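Local structure of cortical-lytic enzyme (Clostridium perfringens, 5JIP) at residues P295-E301 / R313-D319; Q88-I93 / F134-F138. The protein is a spore cortex-lytic muramidase of glycoside hydrolase family 25, involved in hydrolysing cortex peptidoglycan during spore germination and probably acting as a lysozyme. All blocks are in the same frame, centred on the assembly; numbering follows the deposited sequence.

Contact 1: P295-E301 / R313-D319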
ATOM      1  N   PRO A 295      20.892  -0.600 -25.192  1.00 25.94           N
ATOM      2  CA  PRO A 295      20.799  -0.603 -23.731  1.00 24.09           C
ATOM      3  C   PRO A 295      19.352  -0.607 -23.260  1.00 26.44           C
ATOM      4  O   PRO A 295      18.446  -0.155 -23.962  1.00 22.14           O
ATOM      5  CB  PRO A 295      21.510   0.693 -23.325  1.00 25.83           C
ATOM      6  CG  PRO A 295      22.416   0.986 -24.431  1.00 34.03           C
ATOM      7  CD  PRO A 295      21.710   0.525 -25.675  1.00 36.37           C
ATOM      8  N   ILE A 296      19.148  -1.149 -22.057  1.00 22.13           N
ATOM      9  CA  ILE A 296      17.832  -1.254 -21.436  1.00 23.72           C
ATOM     10  C   ILE A 296      17.912  -0.570 -20.083  1.00 20.84           C
ATOM     11  O   ILE A 296      18.773  -0.907 -19.263  1.00 18.71           O
ATOM     12  CB  ILE A 296      17.386  -2.712 -21.280  1.00 23.04           C
ATOM     13  CG1 ILE A 296      17.259  -3.380 -22.663  1.00 23.86           C
ATOM     14  CG2 ILE A 296      16.043  -2.794 -20.530  1.00 20.50           C
ATOM     15  CD1 ILE A 296      17.126  -4.908 -22.602  1.00 22.98           C
ATOM     16  N   LYS A 297      17.018   0.381 -19.844  1.00 20.83           N
ATOM     17  CA  LYS A 297      16.976   1.089 -18.572  1.00 21.26           C
ATOM     18  C   LYS A 297      15.951   0.443 -17.650  1.00 16.09           C
ATOM     19  O   LYS A 297      14.745   0.415 -17.956  1.00 15.96           O
ATOM     20  CB  LYS A 297      16.656   2.572 -18.736  1.00 22.77           C
ATOM     21  CG  LYS A 297      16.744   3.303 -17.383  1.00 20.85           C
ATOM     22  CD  LYS A 297      16.493   4.816 -17.479  1.00 24.77           C
ATOM     23  CE  LYS A 297      15.092   5.107 -17.920  1.00 26.77           C
ATOM     24  NZ  LYS A 297      14.715   6.518 -17.569  1.00 27.80           N
ATOM     25  N   ILE A 298      16.431  -0.040 -16.519  1.00 18.97           N
ATOM     26  CA  ILE A 298      15.580  -0.504 -15.437  1.00 11.92           C
ATOM     27  C   ILE A 298      15.531   0.608 -14.395  1.00 13.86           C
ATOM     28  O   ILE A 298      16.572   1.154 -14.007  1.00 12.81           O
ATOM     29  CB  ILE A 298      16.117  -1.809 -14.832  1.00 13.64           C
ATOM     30  CG1 ILE A 298      16.304  -2.901 -15.909  1.00 15.94           C
ATOM     31  CG2 ILE A 298      15.193  -2.289 -13.717  1.00 13.63           C
ATOM     32  CD1 ILE A 298      15.013  -3.372 -16.605  1.00 15.50           C
ATOM     33  N   SER A 299      14.330   0.977 -13.956  1.00 14.79           N
ATOM     34  CA  SER A 299      14.216   1.989 -12.915  1.00 12.00           C
ATOM     35  C   SER A 299      13.132   1.593 -11.921  1.00  7.71           C
ATOM     36  O   SER A 299      12.234   0.795 -12.221  1.00  9.72           O
ATOM     37  CB  SER A 299      13.910   3.373 -13.489  1.00 12.07           C
ATOM     38  OG  SER A 299      12.716   3.339 -14.222  1.00 14.04           O
ATOM     39  N   ILE A 300      13.205   2.185 -10.737  1.00  9.30           N
ATOM     40  CA  ILE A 300      12.303   1.792  -9.669  1.00  9.82           C
ATOM     41  C   ILE A 300      12.028   2.983  -8.765  1.00  8.95           C
ATOM     42  O   ILE A 300      12.880   3.856  -8.579  1.00  9.82           O
ATOM     43  CB  ILE A 300      12.905   0.606  -8.889  1.00  6.68           C
ATOM     44  CG1 ILE A 300      11.879  -0.011  -7.935  1.00  5.25           C
ATOM     45  CG2 ILE A 300      14.170   1.060  -8.143  1.00  9.07           C
ATOM     46  CD1 ILE A 300      12.325  -1.294  -7.277  1.00  9.76           C
ATOM     47  N   GLU A 301      10.822   2.996  -8.185  1.00  8.57           N
ATOM     48  CA  GLU A 301      10.446   3.933  -7.139  1.00  8.20           C
ATOM     49  C   GLU A 301       9.759   3.180  -6.003  1.00  8.00           C
ATOM     50  O   GLU A 301       8.977   2.249  -6.233  1.00  7.20           O
ATOM     51  CB  GLU A 301       9.517   5.034  -7.689  1.00  7.43           C
ATOM     52  CG  GLU A 301       8.150   4.499  -8.184  1.00  7.46           C
ATOM     53  CD  GLU A 301       7.368   5.507  -9.005  1.00  8.75           C
ATOM     54  OE1 GLU A 301       7.913   6.593  -9.322  1.00 10.11           O
ATOM     55  OE2 GLU A 301       6.188   5.195  -9.354  1.00  5.68           O
ATOM     56  N   ARG A 313      13.972   8.094  -9.296  1.00 13.46           N
ATOM     57  CA  ARG A 313      13.952   6.675  -9.643  1.00 15.10           C
ATOM     58  C   ARG A 313      15.378   6.176  -9.832  1.00 20.21           C
ATOM     59  O   ARG A 313      16.068   6.585 -10.769  1.00 18.65           O
ATOM     60  CB  ARG A 313      13.136   6.442 -10.900  1.00 13.19           C
ATOM     61  CG  ARG A 313      11.675   6.702 -10.700  1.00 12.41           C
ATOM     62  CD  ARG A 313      10.908   6.330 -11.921  1.00 14.89           C
ATOM     63  NE  ARG A 313       9.481   6.542 -11.728  1.00 13.70           N
ATOM     64  CZ  ARG A 313       8.597   6.569 -12.711  1.00 13.79           C
ATOM     65  NH1 ARG A 313       8.990   6.366 -13.962  1.00 13.72           N
ATOM     66  NH2 ARG A 313       7.318   6.787 -12.435  1.00  9.92           N
ATOM     67  N   THR A 314      15.810   5.286  -8.952  1.00 14.02           N
ATOM     68  CA  THR A 314      17.097   4.632  -9.114  1.00 14.44           C
ATOM     69  C   THR A 314      17.093   3.825 -10.403  1.00 15.24           C
ATOM     70  O   THR A 314      16.099   3.181 -10.747  1.00 11.65           O
ATOM     71  CB  THR A 314      17.376   3.729  -7.921  1.00 12.53           C
ATOM     72  OG1 THR A 314      17.359   4.502  -6.708  1.00 18.33           O
ATOM     73  CG2 THR A 314      18.724   3.034  -8.061  1.00 16.65           C
ATOM     74  N   GLU A 315      18.212   3.872 -11.123  1.00 16.76           N
ATOM     75  CA  GLU A 315      18.332   3.287 -12.451  1.00 14.65           C
ATOM     76  C   GLU A 315      19.424   2.229 -12.472  1.00 18.17           C
ATOM     77  O   GLU A 315      20.412   2.314 -11.735  1.00 17.48           O
ATOM     78  CB  GLU A 315      18.732   4.307 -13.515  1.00 18.88           C
ATOM     79  CG  GLU A 315      17.788   5.396 -13.770  1.00 39.66           C
ATOM     80  CD  GLU A 315      18.358   6.358 -14.797  1.00 23.08           C
ATOM     81  OE1 GLU A 315      19.509   6.134 -15.255  1.00 33.05           O
ATOM     82  OE2 GLU A 315      17.656   7.319 -15.149  1.00 36.70           O
ATOM     83  N   TYR A 316      19.249   1.260 -13.365  1.00 17.38           N
ATOM     84  CA  TYR A 316      20.275   0.271 -13.667  1.00 18.47           C
ATOM     85  C   TYR A 316      20.233   0.024 -15.171  1.00 18.73           C
ATOM     86  O   TYR A 316      19.198  -0.393 -15.695  1.00 18.22           O
ATOM     87  CB  TYR A 316      20.046  -1.022 -12.881  1.00 17.82           C
ATOM     88  CG  TYR A 316      21.166  -2.009 -13.057  1.00 19.84           C
ATOM     89  CD1 TYR A 316      21.209  -2.841 -14.156  1.00 23.79           C
ATOM     90  CD2 TYR A 316      22.192  -2.078 -12.144  1.00 19.13           C
ATOM     91  CE1 TYR A 316      22.248  -3.734 -14.335  1.00 23.54           C
ATOM     92  CE2 TYR A 316      23.227  -2.973 -12.301  1.00 24.82           C
ATOM     93  CZ  TYR A 316      23.250  -3.801 -13.404  1.00 20.48           C
ATOM     94  OH  TYR A 316      24.287  -4.694 -13.590  1.00 24.88           O
ATOM     95  N   ILE A 317      21.344   0.284 -15.867  1.00 16.98           N
ATOM     96  CA  ILE A 317      21.403   0.168 -17.326  1.00 22.54           C
ATOM     97  C   ILE A 317      21.989  -1.186 -17.689  1.00 19.69           C
ATOM     98  O   ILE A 317      23.129  -1.490 -17.322  1.00 22.04           O
ATOM     99  CB  ILE A 317      22.243   1.288 -17.959  1.00 25.45           C
ATOM    100  CG1 ILE A 317      21.760   2.669 -17.494  1.00 25.96           C
ATOM    101  CG2 ILE A 317      22.190   1.177 -19.477  1.00 22.24           C
ATOM    102  CD1 ILE A 317      20.313   2.921 -17.763  1.00 25.46           C
ATOM    103  N   LEU A 318      21.213  -1.982 -18.429  1.00 20.07           N
ATOM    104  CA  LEU A 318      21.673  -3.235 -19.020  1.00 21.38           C
ATOM    105  C   LEU A 318      22.216  -2.970 -20.416  1.00 30.30           C
ATOM    106  O   LEU A 318      21.464  -2.548 -21.300  1.00 29.34           O
ATOM    107  CB  LEU A 318      20.536  -4.240 -19.122  1.00 24.30           C
ATOM    108  CG  LEU A 318      19.944  -4.688 -17.801  1.00 24.87           C
ATOM    109  CD1 LEU A 318      18.481  -5.067 -17.994  1.00 28.22           C
ATOM    110  CD2 LEU A 318      20.741  -5.871 -17.288  1.00 25.22           C
ATOM    111  N   ASP A 319      23.505  -3.268 -20.617  1.00 40.66           N
ATOM    112  CA  ASP A 319      24.159  -2.995 -21.894  1.00 41.74           C
ATOM    113  C   ASP A 319      23.454  -3.696 -23.046  1.00 41.83           C
ATOM    114  O   ASP A 319      23.282  -3.112 -24.123  1.00 43.33           O
ATOM    115  CB  ASP A 319      25.624  -3.423 -21.822  1.00 45.49           C
ATOM    116  CG  ASP A 319      26.467  -2.453 -21.028  1.00 57.25           C
ATOM    117  OD1 ASP A 319      26.111  -1.252 -21.017  1.00 56.10           O
ATOM    118  OD2 ASP A 319      27.478  -2.882 -20.419  1.00 61.92           O
TER
HETATM  119  O   HOH W   1      11.943   5.827 -15.048  1.00 20.36           O
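R313 buries more surface in this contact than any other residue. It meets E301 with its guanidinium and I300 and S299 with its CB. The R313 and E301 side chains run side by side and point the same way. R313 is extended from CG to NE, and its guanidinium meets E301 side-on. R313 NE donates to E301 OE1 at 2.9 Å. R313 NH2 reaches the same E301 OE1 at 3.2 Å. OE1 lies in the guanidinium plane, but both donors reach it from above one face of the carboxylate; the two planes are 75° apart. E301 OE1 also makes a salt bridge to R143, so two arginines share it. NH1 of R313 donates to a water that also bonds S299 OG, and F265 forms a cation-pi contact with R313.

L318 is next in buried surface. L318 CD1 packs on I298 CG1 at 3.7 Å, on the face that also holds I296, I300, T314 and Y316. I242 and I247 of the neighbouring sheet touch L318 there. On the other face, I317 CD1 rests on K297 CG at 3.6 Å. K297 NZ makes a long salt bridge to E315 and a stronger one to D268.

The backbones bond in antiparallel register. I296 and L318 exchange two hydrogen bonds, as do I298 and Y316; I300 N donates to T314 O at 3.1 Å. This is a beta hairpin at the edge of a four-stranded antiparallel sheet.

Contact 2: Q88-I93 / F134-F138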
ATOM      1  N   GLN A  88      -3.506  30.188  -6.373  1.00 12.61           N
ATOM      2  CA  GLN A  88      -2.747  30.058  -5.140  1.00 11.91           C
ATOM      3  C   GLN A  88      -1.958  28.762  -5.120  1.00  8.45           C
ATOM      4  O   GLN A  88      -0.806  28.751  -4.673  1.00  8.03           O
ATOM      5  CB  GLN A  88      -3.657  30.165  -3.932  1.00  9.09           C
ATOM      6  CG  GLN A  88      -4.066  31.615  -3.672  1.00 14.18           C
ATOM      7  CD  GLN A  88      -5.052  31.762  -2.560  1.00 13.15           C
ATOM      8  OE1 GLN A  88      -4.853  31.252  -1.448  1.00  8.72           O
ATOM      9  NE2 GLN A  88      -6.123  32.495  -2.837  1.00 10.26           N
ATOM     10  N   ALA A  89      -2.537  27.668  -5.625  1.00 10.52           N
ATOM     11  CA  ALA A  89      -1.761  26.430  -5.697  1.00 10.77           C
ATOM     12  C   ALA A  89      -0.532  26.605  -6.584  1.00 12.19           C
ATOM     13  O   ALA A  89       0.573  26.167  -6.230  1.00 10.03           O
ATOM     14  CB  ALA A  89      -2.621  25.272  -6.205  1.00 14.06           C
ATOM     15  N   ASP A  90      -0.691  27.255  -7.738  1.00 12.16           N
ATOM     16  CA  ASP A  90       0.463  27.463  -8.603  1.00 11.59           C
ATOM     17  C   ASP A  90       1.501  28.351  -7.933  1.00  7.31           C
ATOM     18  O   ASP A  90       2.702  28.142  -8.108  1.00  9.71           O
ATOM     19  CB  ASP A  90       0.039  28.076  -9.938  1.00 13.31           C
ATOM     20  CG  ASP A  90      -0.622  27.070 -10.873  1.00 16.32           C
ATOM     21  OD1 ASP A  90      -0.618  25.847 -10.597  1.00 15.46           O
ATOM     22  OD2 ASP A  90      -1.149  27.506 -11.905  1.00 15.89           O
ATOM     23  N   GLN A  91       1.056  29.367  -7.182  1.00  9.27           N
ATOM     24  CA  GLN A  91       1.999  30.262  -6.506  1.00 10.06           C
ATOM     25  C   GLN A  91       2.772  29.523  -5.425  1.00  7.48           C
ATOM     26  O   GLN A  91       3.987  29.709  -5.275  1.00  8.89           O
ATOM     27  CB  GLN A  91       1.252  31.443  -5.896  1.00 12.63           C
ATOM     28  CG  GLN A  91       0.707  32.450  -6.920  1.00 15.48           C
ATOM     29  CD  GLN A  91      -0.310  33.424  -6.315  1.00 13.32           C
ATOM     30  OE1 GLN A  91      -0.982  33.107  -5.338  1.00 15.01           O
ATOM     31  NE2 GLN A  91      -0.430  34.598  -6.906  1.00 14.24           N
ATOM     32  N   PHE A  92       2.071  28.695  -4.652  1.00 10.09           N
ATOM     33  CA  PHE A  92       2.697  27.888  -3.613  1.00  8.91           C
ATOM     34  C   PHE A  92       3.745  26.944  -4.205  1.00 10.13           C
ATOM     35  O   PHE A  92       4.863  26.836  -3.685  1.00 10.03           O
ATOM     36  CB  PHE A  92       1.588  27.138  -2.880  1.00  9.85           C
ATOM     37  CG  PHE A  92       2.039  26.325  -1.687  1.00  7.38           C
ATOM     38  CD1 PHE A  92       3.061  26.753  -0.847  1.00  6.29           C
ATOM     39  CD2 PHE A  92       1.394  25.130  -1.395  1.00  9.04           C
ATOM     40  CE1 PHE A  92       3.428  25.998   0.252  1.00  9.48           C
ATOM     41  CE2 PHE A  92       1.764  24.378  -0.297  1.00  5.33           C
ATOM     42  CZ  PHE A  92       2.781  24.802   0.526  1.00  6.39           C
ATOM     43  N   ILE A  93       3.403  26.283  -5.305  1.00  7.22           N
ATOM     44  CA  ILE A  93       4.323  25.384  -6.003  1.00  9.03           C
ATOM     45  C   ILE A  93       5.598  26.122  -6.382  1.00  9.74           C
ATOM     46  O   ILE A  93       6.704  25.594  -6.261  1.00  9.77           O
ATOM     47  CB  ILE A  93       3.623  24.785  -7.242  1.00 13.01           C
ATOM     48  CG1 ILE A  93       2.583  23.766  -6.794  1.00  9.30           C
ATOM     49  CG2 ILE A  93       4.633  24.142  -8.211  1.00 11.72           C
ATOM     50  CD1 ILE A  93       1.614  23.364  -7.891  1.00 12.08           C
ATOM     51  N   PHE A 134      -7.849  23.413  -4.911  1.00  8.79           N
ATOM     52  CA  PHE A 134      -6.443  23.647  -4.584  1.00  8.46           C
ATOM     53  C   PHE A 134      -5.703  22.317  -4.493  1.00  8.26           C
ATOM     54  O   PHE A 134      -4.662  22.122  -5.130  1.00 10.30           O
ATOM     55  CB  PHE A 134      -6.347  24.423  -3.273  1.00  8.78           C
ATOM     56  CG  PHE A 134      -4.934  24.876  -2.922  1.00  7.87           C
ATOM     57  CD1 PHE A 134      -3.974  23.970  -2.483  1.00  8.25           C
ATOM     58  CD2 PHE A 134      -4.582  26.208  -3.026  1.00  8.67           C
ATOM     59  CE1 PHE A 134      -2.669  24.392  -2.162  1.00  8.45           C
ATOM     60  CE2 PHE A 134      -3.275  26.642  -2.689  1.00  5.73           C
ATOM     61  CZ  PHE A 134      -2.329  25.728  -2.265  1.00  8.54           C
ATOM     62  N   ARG A 135      -6.280  21.362  -3.770  1.00  8.90           N
ATOM     63  CA  ARG A 135      -5.686  20.029  -3.674  1.00  8.53           C
ATOM     64  C   ARG A 135      -5.499  19.379  -5.049  1.00 10.35           C
ATOM     65  O   ARG A 135      -4.437  18.802  -5.341  1.00  8.30           O
ATOM     66  CB  ARG A 135      -6.554  19.163  -2.764  1.00  7.61           C
ATOM     67  CG  ARG A 135      -6.101  17.719  -2.618  1.00  9.10           C
ATOM     68  CD  ARG A 135      -6.908  16.795  -3.481  1.00  8.93           C
ATOM     69  NE  ARG A 135      -8.285  16.699  -2.983  1.00  8.61           N
ATOM     70  CZ  ARG A 135      -8.741  15.793  -2.122  1.00 16.34           C
ATOM     71  NH1 ARG A 135      -7.948  14.842  -1.667  1.00 12.18           N
ATOM     72  NH2 ARG A 135     -10.017  15.821  -1.734  1.00 15.31           N
ATOM     73  N   ASP A 136      -6.523  19.434  -5.908  1.00  9.58           N
ATOM     74  CA  ASP A 136      -6.411  18.797  -7.221  1.00 11.81           C
ATOM     75  C   ASP A 136      -5.284  19.411  -8.044  1.00  9.41           C
ATOM     76  O   ASP A 136      -4.493  18.699  -8.679  1.00  9.27           O
ATOM     77  CB  ASP A 136      -7.743  18.900  -7.989  1.00 12.69           C
ATOM     78  CG  ASP A 136      -8.820  17.979  -7.445  1.00 16.67           C
ATOM     79  OD1 ASP A 136      -8.505  17.058  -6.659  1.00 12.60           O
ATOM     80  OD2 ASP A 136      -9.996  18.173  -7.815  1.00 20.62           O
ATOM     81  N   ARG A 137      -5.216  20.734  -8.088  1.00  9.13           N
ATOM     82  CA  ARG A 137      -4.142  21.392  -8.819  1.00  8.87           C
ATOM     83  C   ARG A 137      -2.790  21.048  -8.226  1.00  9.73           C
ATOM     84  O   ARG A 137      -1.845  20.706  -8.950  1.00  8.72           O
ATOM     85  CB  ARG A 137      -4.352  22.904  -8.806  1.00  7.73           C
ATOM     86  CG  ARG A 137      -3.312  23.702  -9.586  1.00 12.18           C
ATOM     87  CD  ARG A 137      -3.387  23.373 -11.055  1.00 12.58           C
ATOM     88  NE  ARG A 137      -2.689  24.381 -11.841  1.00 14.00           N
ATOM     89  CZ  ARG A 137      -2.887  24.586 -13.136  1.00 22.69           C
ATOM     90  NH1 ARG A 137      -3.764  23.835 -13.809  1.00 21.12           N
ATOM     91  NH2 ARG A 137      -2.196  25.540 -13.750  1.00 20.30           N
ATOM     92  N   PHE A 138      -2.671  21.157  -6.901  1.00 10.17           N
ATOM     93  CA  PHE A 138      -1.373  20.955  -6.260  1.00  7.49           C
ATOM     94  C   PHE A 138      -0.825  19.557  -6.536  1.00  6.62           C
ATOM     95  O   PHE A 138       0.327  19.397  -6.963  1.00  8.05           O
ATOM     96  CB  PHE A 138      -1.466  21.175  -4.760  1.00  6.93           C
ATOM     97  CG  PHE A 138      -0.124  21.140  -4.109  1.00  6.62           C
ATOM     98  CD1 PHE A 138       0.642  22.283  -4.043  1.00  6.40           C
ATOM     99  CD2 PHE A 138       0.425  19.930  -3.670  1.00  6.00           C
ATOM    100  CE1 PHE A 138       1.904  22.250  -3.494  1.00  6.76           C
ATOM    101  CE2 PHE A 138       1.698  19.892  -3.116  1.00  6.72           C
ATOM    102  CZ  PHE A 138       2.431  21.035  -3.024  1.00  5.79           C
TER
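F134 and F138 both hold CG anti to the backbone N (chi1 -173° in each), which brings their rings up against A89, F92 and I93. The contact joins two helices of the TIM-barrel-type family 25 fold, packed outside the parallel strands. The two short segments cross at -43°, with their axes 9.0 Å apart.

A89 is the small residue at the centre. A89 CB sits over the middle of the F134 ring, 3.8 Å from its centroid, in a CH-pi contact. F92 CD2 comes to the edge of the same ring, 3.9 Å from F134 CZ. F92 CD2 also touches F138 CE1, where the two ring planes are inclined at 32°. I93 CG1 packs on F138 CD1 at 3.7 Å. A42 and S43 of strand 38-44 lie against F92, which places the contact between the helices and the barrel strands.

A salt bridge borders the apolar part. The R137 chain bends at chi2, with its CG against A89 CB, and turns its guanidinium side-on to D90. Two bonds to separate oxygens fix the rotation of the carboxylate. R137 NE donates almost straight to D90 OD1 at 2.8 Å. R137 NH2 reaches the syn lone pair of D90 OD2 at 2.9 Å.

How the contacts relate
From the N terminus, the chain reaches contact 2 first. Residues 88-93 lie on helix 83-100 and 134-138 on helix 124-142. Their meeting closes a loop of 40 residues that includes barrel strand 111-113, so two helices that follow one another in the chain, with one barrel strand between them, meet on the outside. The chain then completes the barrel and passes into the C-terminal beta sheets. In contact 1, the 11 residues between the segments, three of them the end of strand 296-304, form the hairpin's turn. The contacts follow in series, neither nested nor crossed. The centres of contact 1 and contact 2 are about 32 Å apart. Contact 2 ties the barrel's helical layer; contact 1 ties the last strand to its sheet.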